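Trichothecene 15-O-acetyltransferase TRI3 (Fusarium sporotrichioides, PDB 3FP0) transfers an acetyl group to the C-15 hydroxyl of trichothecenes such as 15-deacetylcalonectrin, a step in the biosynthesis of mycotoxins including T-2 toxin. Local coordinates at residues Arg278-Lys283 against Lys505-Ile510; Pro434-Asp439 against Leu476-Asp481; Asn470-Tyr475 against Ile492-Asn497. One frame throughout, in Å; residues are numbered along the deposited sequence.

Contact 1. Residues Arg278-Lys283 against Lys505-Ile510; sequences RCVIHK and KYLQSI. With GLC (alpha-D-glucopyranose), chain B; Z9N (alpha-D-fructofuranose), chain C.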
loop_
_atom_site.group_PDB
_atom_site.type_symbol
_atom_site.label_atom_id
_atom_site.label_comp_id
_atom_site.label_asym_id
_atom_site.label_seq_id
_atom_site.Cartn_x
_atom_site.Cartn_y
_atom_site.Cartn_z
ATOM N N ARG A 278 -1.498 0.968 -14.964
ATOM C CA ARG A 278 -1.787 2.374 -15.123
ATOM C C ARG A 278 -2.498 2.888 -13.876
ATOM O O ARG A 278 -3.020 2.117 -13.090
ATOM C CB ARG A 278 -2.684 2.635 -16.352
ATOM C CG ARG A 278 -2.128 2.222 -17.742
ATOM C CD ARG A 278 -0.872 3.001 -18.107
ATOM N NE ARG A 278 -0.368 2.623 -19.429
ATOM C CZ ARG A 278 0.757 3.098 -19.965
ATOM N NH1 ARG A 278 1.507 3.972 -19.289
ATOM N NH2 ARG A 278 1.140 2.697 -21.179
ATOM N N CYS A 279 -2.603 4.206 -13.756
ATOM C CA CYS A 279 -3.271 4.813 -12.617
ATOM C C CYS A 279 -3.888 6.157 -13.058
ATOM O O CYS A 279 -3.274 6.897 -13.816
ATOM C CB CYS A 279 -2.279 4.989 -11.475
ATOM S SG CYS A 279 -2.910 5.719 -9.951
ATOM N N VAL A 280 -5.128 6.407 -12.631
ATOM C CA VAL A 280 -5.802 7.707 -12.762
ATOM C C VAL A 280 -5.979 8.249 -11.335
ATOM O O VAL A 280 -6.306 7.491 -10.433
ATOM C CB VAL A 280 -7.195 7.548 -13.433
ATOM C CG1 VAL A 280 -7.842 8.920 -13.738
ATOM C CG2 VAL A 280 -7.090 6.701 -14.695
ATOM N N ILE A 281 -5.753 9.545 -11.147
ATOM C CA ILE A 281 -5.715 10.144 -9.806
ATOM C C ILE A 281 -6.668 11.341 -9.792
ATOM O O ILE A 281 -6.773 12.104 -10.802
ATOM C CB ILE A 281 -4.276 10.653 -9.478
ATOM C CG1 ILE A 281 -3.228 9.524 -9.529
ATOM C CG2 ILE A 281 -4.225 11.413 -8.104
ATOM C CD1 ILE A 281 -1.778 10.075 -9.579
ATOM N N HIS A 282 -7.363 11.519 -8.669
ATOM C CA HIS A 282 -8.156 12.713 -8.431
ATOM C C HIS A 282 -7.788 13.204 -7.042
ATOM O O HIS A 282 -8.075 12.566 -6.010
ATOM C CB HIS A 282 -9.678 12.474 -8.530
ATOM C CG HIS A 282 -10.479 13.730 -8.419
ATOM N ND1 HIS A 282 -11.121 14.299 -9.494
ATOM C CD2 HIS A 282 -10.711 14.550 -7.366
ATOM C CE1 HIS A 282 -11.696 15.428 -9.115
ATOM N NE2 HIS A 282 -11.449 15.609 -7.832
ATOM N N LYS A 283 -7.136 14.354 -7.038
ATOM C CA LYS A 283 -6.751 15.001 -5.824
ATOM C C LYS A 283 -7.882 16.007 -5.533
ATOM O O LYS A 283 -8.014 17.014 -6.244
ATOM C CB LYS A 283 -5.386 15.674 -6.044
ATOM C CG LYS A 283 -4.247 14.665 -6.260
ATOM C CD LYS A 283 -2.828 15.271 -6.120
ATOM C CE LYS A 283 -1.784 14.233 -5.635
ATOM N NZ LYS A 283 -2.051 13.535 -4.284
ATOM N N LYS A 505 -13.814 8.198 -16.331
ATOM C CA LYS A 505 -15.259 8.399 -16.228
ATOM C C LYS A 505 -15.786 7.869 -14.894
ATOM O O LYS A 505 -16.543 8.537 -14.202
ATOM C CB LYS A 505 -15.942 7.735 -17.423
ATOM C CG LYS A 505 -17.467 7.692 -17.425
ATOM C CD LYS A 505 -17.951 7.371 -18.847
ATOM N N TYR A 506 -15.348 6.669 -14.538
ATOM C CA TYR A 506 -15.786 6.003 -13.327
ATOM C C TYR A 506 -15.255 6.721 -12.079
ATOM O O TYR A 506 -15.996 6.953 -11.129
ATOM C CB TYR A 506 -15.346 4.541 -13.356
ATOM C CG TYR A 506 -15.831 3.746 -12.162
ATOM C CD1 TYR A 506 -17.204 3.624 -11.896
ATOM C CD2 TYR A 506 -14.920 3.106 -11.303
ATOM C CE1 TYR A 506 -17.652 2.878 -10.814
ATOM C CE2 TYR A 506 -15.350 2.355 -10.217
ATOM C CZ TYR A 506 -16.733 2.254 -9.975
ATOM O OH TYR A 506 -17.207 1.530 -8.914
ATOM N N LEU A 507 -13.976 7.087 -12.073
ATOM C CA LEU A 507 -13.456 7.874 -10.955
ATOM C C LEU A 507 -14.231 9.198 -10.766
ATOM O O LEU A 507 -14.529 9.609 -9.640
ATOM C CB LEU A 507 -11.960 8.164 -11.157
ATOM C CG LEU A 507 -11.259 8.942 -10.036
ATOM C CD1 LEU A 507 -11.516 8.387 -8.584
ATOM C CD2 LEU A 507 -9.770 8.970 -10.385
ATOM N N GLN A 508 -14.543 9.870 -11.871
ATOM C CA GLN A 508 -15.279 11.145 -11.823
ATOM C C GLN A 508 -16.669 10.958 -11.226
ATOM O O GLN A 508 -17.161 11.804 -10.429
ATOM C CB GLN A 508 -15.384 11.745 -13.223
ATOM C CG GLN A 508 -14.073 12.319 -13.750
ATOM C CD GLN A 508 -13.416 13.279 -12.770
ATOM O OE1 GLN A 508 -12.592 12.879 -11.923
ATOM N NE2 GLN A 508 -13.799 14.542 -12.854
ATOM N N SER A 509 -17.311 9.862 -11.620
ATOM C CA SER A 509 -18.632 9.516 -11.075
ATOM C C SER A 509 -18.566 9.354 -9.553
ATOM O O SER A 509 -19.392 9.947 -8.832
ATOM C CB SER A 509 -19.175 8.247 -11.728
ATOM O OG SER A 509 -20.471 7.916 -11.242
ATOM N N ILE A 510 -17.591 8.564 -9.074
ATOM C CA ILE A 510 -17.342 8.381 -7.645
ATOM C C ILE A 510 -17.186 9.729 -6.938
ATOM O O ILE A 510 -17.856 10.006 -5.932
ATOM C CB ILE A 510 -16.075 7.500 -7.360
ATOM C CG1 ILE A 510 -16.217 6.074 -7.940
ATOM C CG2 ILE A 510 -15.759 7.429 -5.846
ATOM C CD1 ILE A 510 -14.877 5.256 -7.876
HETATM C C1 GLC B . -8.837 17.364 -10.931
HETATM C C2 GLC B . -7.530 17.833 -11.628
HETATM C C3 GLC B . -7.017 16.875 -12.710
HETATM C C4 GLC B . -7.365 15.452 -12.302
HETATM C C5 GLC B . -8.877 15.388 -12.451
HETATM C C6 GLC B . -9.396 13.977 -12.260
HETATM O O2 GLC B . -7.638 19.144 -12.182
HETATM O O3 GLC B . -5.628 17.049 -12.822
HETATM O O4 GLC B . -6.663 14.476 -13.052
HETATM O O5 GLC B . -9.547 16.300 -11.584
HETATM O O6 GLC B . -9.682 13.533 -13.561
HETATM O O2 Z9N C . -9.761 18.443 -10.841
HETATM C C1 Z9N C . -8.995 20.537 -9.882
HETATM O O1 Z9N C . -7.645 20.336 -9.491
HETATM C C2 Z9N C . -9.822 19.256 -9.673
HETATM O O5 Z9N C . -11.198 19.564 -9.550
HETATM C C3 Z9N C . -9.510 18.611 -8.314
HETATM O O3 Z9N C . -8.180 18.849 -7.883
HETATM C C4 Z9N C . -10.471 19.263 -7.335
HETATM O O4 Z9N C . -11.154 18.305 -6.574
HETATM C C5 Z9N C . -11.546 19.872 -8.208
HETATM C C6 Z9N C . -11.750 21.364 -7.939
HETATM O O6 Z9N C . -12.128 22.050 -9.126
#

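Contact 2. Residues Pro434-Asp439 against Leu476-Asp481; sequences PLFISD and LAIRLD. With FP0 ((3alpha)-15-hydroxy-12,13-epoxytrichothec-9-en-3-yl acetate), chain D.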
loop_
_atom_site.group_PDB
_atom_site.type_symbol
_atom_site.label_atom_id
_atom_site.label_comp_id
_atom_site.label_asym_id
_atom_site.label_seq_id
_atom_site.Cartn_x
_atom_site.Cartn_y
_atom_site.Cartn_z
ATOM N N PRO A 434 -15.130 -3.852 -8.553
ATOM C CA PRO A 434 -14.052 -2.980 -8.064
ATOM C C PRO A 434 -13.740 -3.218 -6.592
ATOM O O PRO A 434 -14.646 -3.561 -5.816
ATOM C CB PRO A 434 -14.641 -1.577 -8.255
ATOM C CG PRO A 434 -15.553 -1.760 -9.472
ATOM C CD PRO A 434 -16.247 -3.038 -9.085
ATOM N N LEU A 435 -12.484 -2.995 -6.223
ATOM C CA LEU A 435 -12.025 -3.235 -4.849
ATOM C C LEU A 435 -11.660 -1.892 -4.238
ATOM O O LEU A 435 -11.066 -1.034 -4.932
ATOM C CB LEU A 435 -10.819 -4.185 -4.845
ATOM C CG LEU A 435 -10.091 -4.354 -3.495
ATOM C CD1 LEU A 435 -11.034 -4.924 -2.425
ATOM C CD2 LEU A 435 -8.856 -5.230 -3.626
ATOM N N PHE A 436 -12.053 -1.678 -2.980
ATOM C CA PHE A 436 -11.692 -0.461 -2.257
ATOM C C PHE A 436 -10.550 -0.679 -1.261
ATOM O O PHE A 436 -10.525 -1.669 -0.534
ATOM C CB PHE A 436 -12.929 0.171 -1.550
ATOM C CG PHE A 436 -12.625 1.447 -0.777
ATOM C CD1 PHE A 436 -12.090 2.567 -1.417
ATOM C CD2 PHE A 436 -12.908 1.534 0.598
ATOM C CE1 PHE A 436 -11.792 3.745 -0.711
ATOM C CE2 PHE A 436 -12.629 2.717 1.298
ATOM C CZ PHE A 436 -12.059 3.826 0.638
ATOM N N ILE A 437 -9.621 0.270 -1.228
ATOM C CA ILE A 437 -8.482 0.226 -0.312
ATOM C C ILE A 437 -8.418 1.550 0.467
ATOM O O ILE A 437 -8.251 2.625 -0.125
ATOM C CB ILE A 437 -7.118 -0.035 -1.055
ATOM C CG1 ILE A 437 -7.228 -1.251 -1.988
ATOM C CG2 ILE A 437 -5.959 -0.214 -0.027
ATOM C CD1 ILE A 437 -6.238 -1.307 -3.116
ATOM N N SER A 438 -8.522 1.460 1.794
ATOM C CA SER A 438 -8.524 2.642 2.632
ATOM C C SER A 438 -7.260 2.834 3.486
ATOM O O SER A 438 -7.008 2.062 4.416
ATOM C CB SER A 438 -9.758 2.651 3.528
ATOM O OG SER A 438 -9.826 3.912 4.158
ATOM N N ASP A 439 -6.494 3.885 3.190
ATOM C CA ASP A 439 -5.143 4.087 3.795
ATOM C C ASP A 439 -5.017 5.158 4.904
ATOM O O ASP A 439 -4.057 5.143 5.682
ATOM C CB ASP A 439 -4.102 4.346 2.692
ATOM C CG ASP A 439 -3.700 3.053 1.938
ATOM O OD1 ASP A 439 -4.145 1.944 2.346
ATOM O OD2 ASP A 439 -2.951 3.136 0.934
ATOM N N LEU A 476 -10.622 -3.118 -11.125
ATOM C CA LEU A 476 -10.305 -1.776 -10.658
ATOM C C LEU A 476 -10.077 -1.800 -9.157
ATOM O O LEU A 476 -10.862 -2.417 -8.416
ATOM C CB LEU A 476 -11.383 -0.779 -11.052
ATOM C CG LEU A 476 -11.663 -0.634 -12.559
ATOM C CD1 LEU A 476 -12.654 0.495 -12.762
ATOM C CD2 LEU A 476 -10.381 -0.361 -13.329
ATOM N N ALA A 477 -8.972 -1.190 -8.721
ATOM C CA ALA A 477 -8.752 -0.998 -7.280
ATOM C C ALA A 477 -8.696 0.473 -7.007
ATOM O O ALA A 477 -7.951 1.208 -7.675
ATOM C CB ALA A 477 -7.443 -1.682 -6.801
ATOM N N ILE A 478 -9.465 0.904 -6.016
ATOM C CA ILE A 478 -9.602 2.304 -5.676
ATOM C C ILE A 478 -8.993 2.533 -4.307
ATOM O O ILE A 478 -9.352 1.850 -3.347
ATOM C CB ILE A 478 -11.098 2.793 -5.702
ATOM C CG1 ILE A 478 -11.763 2.536 -7.060
ATOM C CG2 ILE A 478 -11.176 4.286 -5.345
ATOM C CD1 ILE A 478 -12.539 1.287 -7.124
ATOM N N ARG A 479 -8.061 3.492 -4.236
ATOM C CA ARG A 479 -7.324 3.761 -3.018
ATOM C C ARG A 479 -7.527 5.192 -2.567
ATOM O O ARG A 479 -7.337 6.139 -3.339
ATOM C CB ARG A 479 -5.846 3.496 -3.263
ATOM C CG ARG A 479 -4.985 3.427 -2.052
ATOM C CD ARG A 479 -3.632 2.876 -2.529
ATOM N NE ARG A 479 -3.025 2.207 -1.416
ATOM C CZ ARG A 479 -2.722 0.919 -1.329
ATOM N NH1 ARG A 479 -2.196 0.537 -0.207
ATOM N NH2 ARG A 479 -2.897 0.039 -2.322
ATOM N N LEU A 480 -7.873 5.341 -1.307
ATOM C CA LEU A 480 -8.061 6.652 -0.698
ATOM C C LEU A 480 -7.020 6.949 0.360
ATOM O O LEU A 480 -6.802 6.131 1.241
ATOM C CB LEU A 480 -9.458 6.710 -0.027
ATOM C CG LEU A 480 -9.818 8.003 0.745
ATOM C CD1 LEU A 480 -10.088 9.114 -0.212
ATOM C CD2 LEU A 480 -11.024 7.781 1.690
ATOM N N ASP A 481 -6.425 8.133 0.320
ATOM C CA ASP A 481 -5.669 8.643 1.474
ATOM C C ASP A 481 -5.819 10.165 1.580
ATOM O O ASP A 481 -6.672 10.774 0.896
ATOM C CB ASP A 481 -4.179 8.182 1.445
ATOM C CG ASP A 481 -3.390 8.756 0.252
ATOM O OD1 ASP A 481 -3.847 9.691 -0.436
ATOM O OD2 ASP A 481 -2.246 8.310 0.038
HETATM C C2 FP0 D . -4.845 -8.542 -1.542
HETATM C C6 FP0 D . -4.059 -5.708 -1.305
HETATM C C5 FP0 D . -3.750 -6.803 -0.222
HETATM C C4 FP0 D . -5.012 -7.222 0.547
HETATM C C3 FP0 D . -5.663 -8.388 -0.249
HETATM C C11 FP0 D . -5.220 -6.159 -2.225
HETATM C C10 FP0 D . -5.261 -5.336 -3.530
HETATM C C9 FP0 D . -4.224 -4.564 -3.965
HETATM C C8 FP0 D . -2.964 -4.352 -3.162
HETATM C C12 FP0 D . -3.506 -8.144 -0.949
HETATM C C13 FP0 D . -2.226 -8.483 -1.651
HETATM O O4 FP0 D . -7.688 -8.339 1.559
HETATM C C17 FP0 D . -8.023 -8.107 0.401
HETATM C C18 FP0 D . -9.398 -7.746 -0.098
HETATM O O3 FP0 D . -7.025 -8.166 -0.599
HETATM O O2 FP0 D . -2.643 -9.150 -0.425
HETATM O O1 FP0 D . -5.215 -7.575 -2.552
HETATM C C14 FP0 D . -2.677 -6.385 0.809
HETATM C C7 FP0 D . -2.799 -5.495 -2.173
HETATM C C15 FP0 D . -4.543 -4.441 -0.593
HETATM O O12 FP0 D . -3.490 -3.552 -0.180
HETATM C C16 FP0 D . -4.299 -3.853 -5.282
#

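Contact 3. Residues Asn470-Tyr475 against Ile492-Asn497; sequences NQSLPY and IYNDAN. With FP0 ((3alpha)-15-hydroxy-12,13-epoxytrichothec-9-en-3-yl acetate), chain D.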
loop_
_atom_site.group_PDB
_atom_site.type_symbol
_atom_site.label_atom_id
_atom_site.label_comp_id
_atom_site.label_asym_id
_atom_site.label_seq_id
_atom_site.Cartn_x
_atom_site.Cartn_y
_atom_site.Cartn_z
ATOM N N ASN A 470 1.249 -1.464 -8.828
ATOM C CA ASN A 470 1.146 -2.081 -10.170
ATOM C C ASN A 470 -0.089 -2.961 -10.266
ATOM O O ASN A 470 -0.257 -3.835 -9.432
ATOM C CB ASN A 470 2.361 -2.921 -10.442
ATOM C CG ASN A 470 3.531 -2.100 -10.894
ATOM O OD1 ASN A 470 3.417 -0.883 -11.239
ATOM N ND2 ASN A 470 4.682 -2.746 -10.905
ATOM N N GLN A 471 -0.959 -2.712 -11.257
ATOM C CA GLN A 471 -2.102 -3.622 -11.472
ATOM C C GLN A 471 -1.953 -4.430 -12.750
ATOM O O GLN A 471 -1.907 -3.851 -13.839
ATOM C CB GLN A 471 -3.442 -2.886 -11.521
ATOM C CG GLN A 471 -4.622 -3.825 -11.859
ATOM C CD GLN A 471 -4.969 -4.779 -10.700
ATOM O OE1 GLN A 471 -4.295 -5.781 -10.500
ATOM N NE2 GLN A 471 -6.060 -4.501 -10.000
ATOM N N SER A 472 -1.899 -5.750 -12.597
ATOM C CA SER A 472 -1.824 -6.660 -13.733
ATOM C C SER A 472 -2.966 -7.687 -13.698
ATOM O O SER A 472 -2.936 -8.670 -14.436
ATOM C CB SER A 472 -0.462 -7.372 -13.747
ATOM O OG SER A 472 0.470 -6.573 -14.459
ATOM N N LEU A 473 -3.918 -7.497 -12.790
ATOM C CA LEU A 473 -5.145 -8.274 -12.770
ATOM C C LEU A 473 -6.267 -7.401 -13.290
ATOM O O LEU A 473 -6.137 -6.178 -13.306
ATOM C CB LEU A 473 -5.436 -8.824 -11.357
ATOM C CG LEU A 473 -4.540 -9.988 -10.890
ATOM C CD1 LEU A 473 -5.099 -10.596 -9.617
ATOM C CD2 LEU A 473 -4.345 -11.075 -11.935
ATOM N N PRO A 474 -7.378 -8.011 -13.756
ATOM C CA PRO A 474 -8.339 -7.192 -14.515
ATOM C C PRO A 474 -9.451 -6.545 -13.713
ATOM O O PRO A 474 -10.563 -6.391 -14.219
ATOM C CB PRO A 474 -8.920 -8.222 -15.493
ATOM C CG PRO A 474 -9.000 -9.488 -14.594
ATOM C CD PRO A 474 -7.759 -9.442 -13.753
ATOM N N TYR A 475 -9.162 -6.163 -12.465
ATOM C CA TYR A 475 -10.128 -5.425 -11.655
ATOM C C TYR A 475 -9.660 -3.990 -11.361
ATOM O O TYR A 475 -8.463 -3.694 -11.329
ATOM C CB TYR A 475 -10.478 -6.164 -10.352
ATOM C CG TYR A 475 -9.350 -6.302 -9.327
ATOM C CD1 TYR A 475 -9.287 -5.440 -8.219
ATOM C CD2 TYR A 475 -8.372 -7.304 -9.466
ATOM C CE1 TYR A 475 -8.262 -5.569 -7.251
ATOM C CE2 TYR A 475 -7.331 -7.443 -8.525
ATOM C CZ TYR A 475 -7.299 -6.574 -7.402
ATOM O OH TYR A 475 -6.293 -6.716 -6.472
ATOM N N ILE A 492 -6.119 2.104 -9.867
ATOM C CA ILE A 492 -5.187 1.288 -10.658
ATOM C C ILE A 492 -5.935 0.295 -11.554
ATOM O O ILE A 492 -6.987 -0.227 -11.208
ATOM C CB ILE A 492 -4.087 0.606 -9.779
ATOM C CG1 ILE A 492 -4.682 -0.544 -8.914
ATOM C CG2 ILE A 492 -3.340 1.718 -8.968
ATOM C CD1 ILE A 492 -3.652 -1.244 -7.929
ATOM N N TYR A 493 -5.393 0.074 -12.731
ATOM C CA TYR A 493 -6.047 -0.760 -13.739
ATOM C C TYR A 493 -4.961 -1.174 -14.682
ATOM O O TYR A 493 -3.919 -0.486 -14.793
ATOM C CB TYR A 493 -7.204 -0.001 -14.472
ATOM C CG TYR A 493 -6.781 1.079 -15.425
ATOM C CD1 TYR A 493 -6.720 0.850 -16.807
ATOM C CD2 TYR A 493 -6.397 2.349 -14.943
ATOM C CE1 TYR A 493 -6.309 1.886 -17.689
ATOM C CE2 TYR A 493 -5.995 3.342 -15.778
ATOM C CZ TYR A 493 -5.958 3.118 -17.153
ATOM O OH TYR A 493 -5.526 4.143 -17.971
ATOM N N ASN A 494 -5.154 -2.325 -15.312
ATOM C CA ASN A 494 -4.278 -2.736 -16.395
ATOM C C ASN A 494 -4.861 -2.319 -17.743
ATOM O O ASN A 494 -6.056 -2.551 -17.992
ATOM C CB ASN A 494 -4.018 -4.249 -16.334
ATOM C CG ASN A 494 -2.861 -4.640 -17.188
ATOM O OD1 ASN A 494 -3.028 -4.827 -18.374
ATOM N ND2 ASN A 494 -1.663 -4.695 -16.602
ATOM N N ASP A 495 -4.055 -1.674 -18.599
ATOM C CA ASP A 495 -4.641 -1.089 -19.853
ATOM C C ASP A 495 -5.000 -2.055 -21.011
ATOM O O ASP A 495 -5.461 -1.614 -22.054
ATOM C CB ASP A 495 -3.887 0.155 -20.360
ATOM C CG ASP A 495 -2.518 -0.163 -20.916
ATOM O OD1 ASP A 495 -2.169 -1.345 -21.123
ATOM O OD2 ASP A 495 -1.764 0.784 -21.151
ATOM N N ALA A 496 -4.807 -3.361 -20.818
ATOM C CA ALA A 496 -5.420 -4.380 -21.682
ATOM C C ALA A 496 -6.906 -4.500 -21.336
ATOM O O ALA A 496 -7.733 -4.837 -22.200
ATOM C CB ALA A 496 -4.755 -5.711 -21.494
ATOM N N ASN A 497 -7.254 -4.199 -20.080
ATOM C CA ASN A 497 -8.581 -4.576 -19.570
ATOM C C ASN A 497 -9.576 -3.437 -19.606
ATOM O O ASN A 497 -10.786 -3.685 -19.738
ATOM C CB ASN A 497 -8.494 -5.154 -18.142
ATOM C CG ASN A 497 -7.475 -6.254 -18.035
ATOM O OD1 ASN A 497 -6.624 -6.239 -17.121
ATOM N ND2 ASN A 497 -7.513 -7.205 -18.995
HETATM C C2 FP0 D . -4.845 -8.542 -1.542
HETATM C C6 FP0 D . -4.059 -5.708 -1.305
HETATM C C5 FP0 D . -3.750 -6.803 -0.222
HETATM C C4 FP0 D . -5.012 -7.222 0.547
HETATM C C3 FP0 D . -5.663 -8.388 -0.249
HETATM C C11 FP0 D . -5.220 -6.159 -2.225
HETATM C C10 FP0 D . -5.261 -5.336 -3.530
HETATM C C9 FP0 D . -4.224 -4.564 -3.965
HETATM C C8 FP0 D . -2.964 -4.352 -3.162
HETATM C C12 FP0 D . -3.506 -8.144 -0.949
HETATM C C13 FP0 D . -2.226 -8.483 -1.651
HETATM O O4 FP0 D . -7.688 -8.339 1.559
HETATM C C17 FP0 D . -8.023 -8.107 0.401
HETATM C C18 FP0 D . -9.398 -7.746 -0.098
HETATM O O3 FP0 D . -7.025 -8.166 -0.599
HETATM O O2 FP0 D . -2.643 -9.150 -0.425
HETATM O O1 FP0 D . -5.215 -7.575 -2.552
HETATM C C14 FP0 D . -2.677 -6.385 0.809
HETATM C C7 FP0 D . -2.799 -5.495 -2.173
HETATM C C15 FP0 D . -4.543 -4.441 -0.593
HETATM O O12 FP0 D . -3.490 -3.552 -0.180
HETATM C C16 FP0 D . -4.299 -3.853 -5.282
HETATM O O HOH W 1 -5.219 -8.465 -16.105
HETATM O O HOH W 2 -7.260 -3.849 -14.539
#

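Contact 1. Residues Arg278-Lys283 against Lys505-Ile510
Leu507 lies against the strand with a single methyl group, and Val280 and His282, two residues apart and pointing the same way from the strand, receive it between them. With its CG opposite the backbone N across the CA–CB bond (chi1 -178°), Leu507 CD2 meets Val280 CG1 at 3.9 Å and His282 CB at 4.0 Å. Leu507 CD2 also touches the backbone between them, 3.8 Å from Val280 O. The two aliphatic side chains run past one another in opposite senses, an apolar fit that suits a short branched residue on the strand and a longer one on the helix. Val280 is modelled in two conformers, so its CG1 contact describes one of them.

Next to this apolar patch, toward the bound sugars, the contact becomes polar. His282 ND1 donates to Gln508 OE1 at 3.2 Å, reaching a lone pair in the carbonyl plane, although the oxygen is tilted from the imidazole plane and the bond is bent to 141°. The Gln508 chain bends at its CB–CG bond (chi2 -51°), which brings OE1 back to the ring; Gln508 too has two conformers. The far nitrogen of the ring, His282 NE2, lies 3.0 Å from O4 of a bound fructofuranose and shares a hydrogen bond with it. The glucose joined to it comes obliquely to the ring, its C6 3.3 Å from His282 ND1. An imidazole suits this place because its two nitrogens can serve protein and sugar at once.

Strand 277-283 is an outermost strand of a mixed sheet, hydrogen-bonded to 486-494, and helix 500-516 packs on that sheet, running nearly along the strand here. Beyond it Tyr506 and Ile510 meet helix 306-321, while Cys279 and Ile281 face helix 134-147.

Contact 2. Residues Pro434-Asp439 against Leu476-Asp481
Pro434-Asp439 and Leu476-Asp481 are neighbouring parallel strands in the mixed sheet of a CoA-dependent acyltransferase fold, paired in register from Leu435 with Ala477 to Ser438 with Leu480. Backbone bonds follow the parallel pattern: Leu435 and Ile437 each use both N and O across the gap, as in Leu435 N to Leu476 O at 2.8 Å and Leu480 N to Ile437 O at 3.0 Å, and Asp439 N closes the series on Leu480 O.

Apolar contacts divide between the two faces. Phe436, Ile478 and Leu480 share one, where the edge of the Phe436 ring brings CE1 to 3.8 Å from Leu480 CB; Phe436 and Leu480 pack on helix 306-321 here, and Ser438 OG hydrogen-bonds Ser307 OG. Leu435, Ile437 and Ala477 share the other, which borders the bound 15-deacetylcalonectrin: Leu435 CD2 lies 3.6 Å from its C10. Ala477, with its single methyl, meets Ile437 CD1 through CB at 3.9 Å.

The charged contact lies further along that second face. Arg479, extended from CG to NE, grips Asp439 side-on with NE and NH1, both directed to OD2, and the planes of the two groups stand 60° apart. Arg195 adds a salt bridge to the same oxygen. Over the centre of the Arg479 guanidinium sits Ile437 CG2, 3.7 Å from CZ.

Contact 3. Residues Asn470-Tyr475 against Ile492-Asn497
Asn494 reaches across to the loop and donates from ND2 to Gln471 O at 2.9 Å. The bond is nearly straight (161°), in the amide and carbonyl planes, on a lone pair. Beside it Gln471 CB rests on Ile492 CG1 at 3.7 Å, and Asn497 OD1 approaches Pro474 CB to 3.4 Å. Two waters bridge the segments: one donates to Ser472 O and Asn497 OD1, the other accepts from Asn494 N and donates to Leu473 O.

The loop carries the chain from strand 457-469 of one mixed sheet to strand 477-483 of another, consistent with the two-domain fold of CoA-dependent acyltransferases, and meets the end of strand 486-494. Gln471 braces its turn from within. With CG opposite the backbone N (chi1 175°) and a bend beyond, OE1 accepts from Leu473 N, whose N-H comes from above that carbonyl's plane, while NE2 lies over the centre of the Tyr475 ring and makes a weak hydrogen bond to Tyr475 O.

Further out, Asn494 OD1 accepts from Ala275 N, and Asn497 ND2 donates to Gln271 O and Gly273 O. Tyr475 OH hydrogen-bonds Tyr51 and stands 3.4 Å from C10 of the bound trichothecene.

How the contacts relate
All three contacts are largely buried and involve one mixed sheet, but at different depths. Contact 2 lies nearest the centre of the chain and joins two strands within the sheet by main-chain bonding; contact 1 sets a helix against an outermost strand through a few side chains, and contact 3 fastens a loop largely by amides and waters. Strand 486-494 links them: Ala477 of contact 2 bonds to Ile492 of contact 3, whose Tyr493 and Asp495 hold Arg278 of contact 1. Tyr506 of contact 1's helix packs on Pro434 and Leu476 of contact 2. Contacts 2 and 3 share the trichothecene pocket, with Leu435 against Tyr475, whereas contact 1 meets sugars instead.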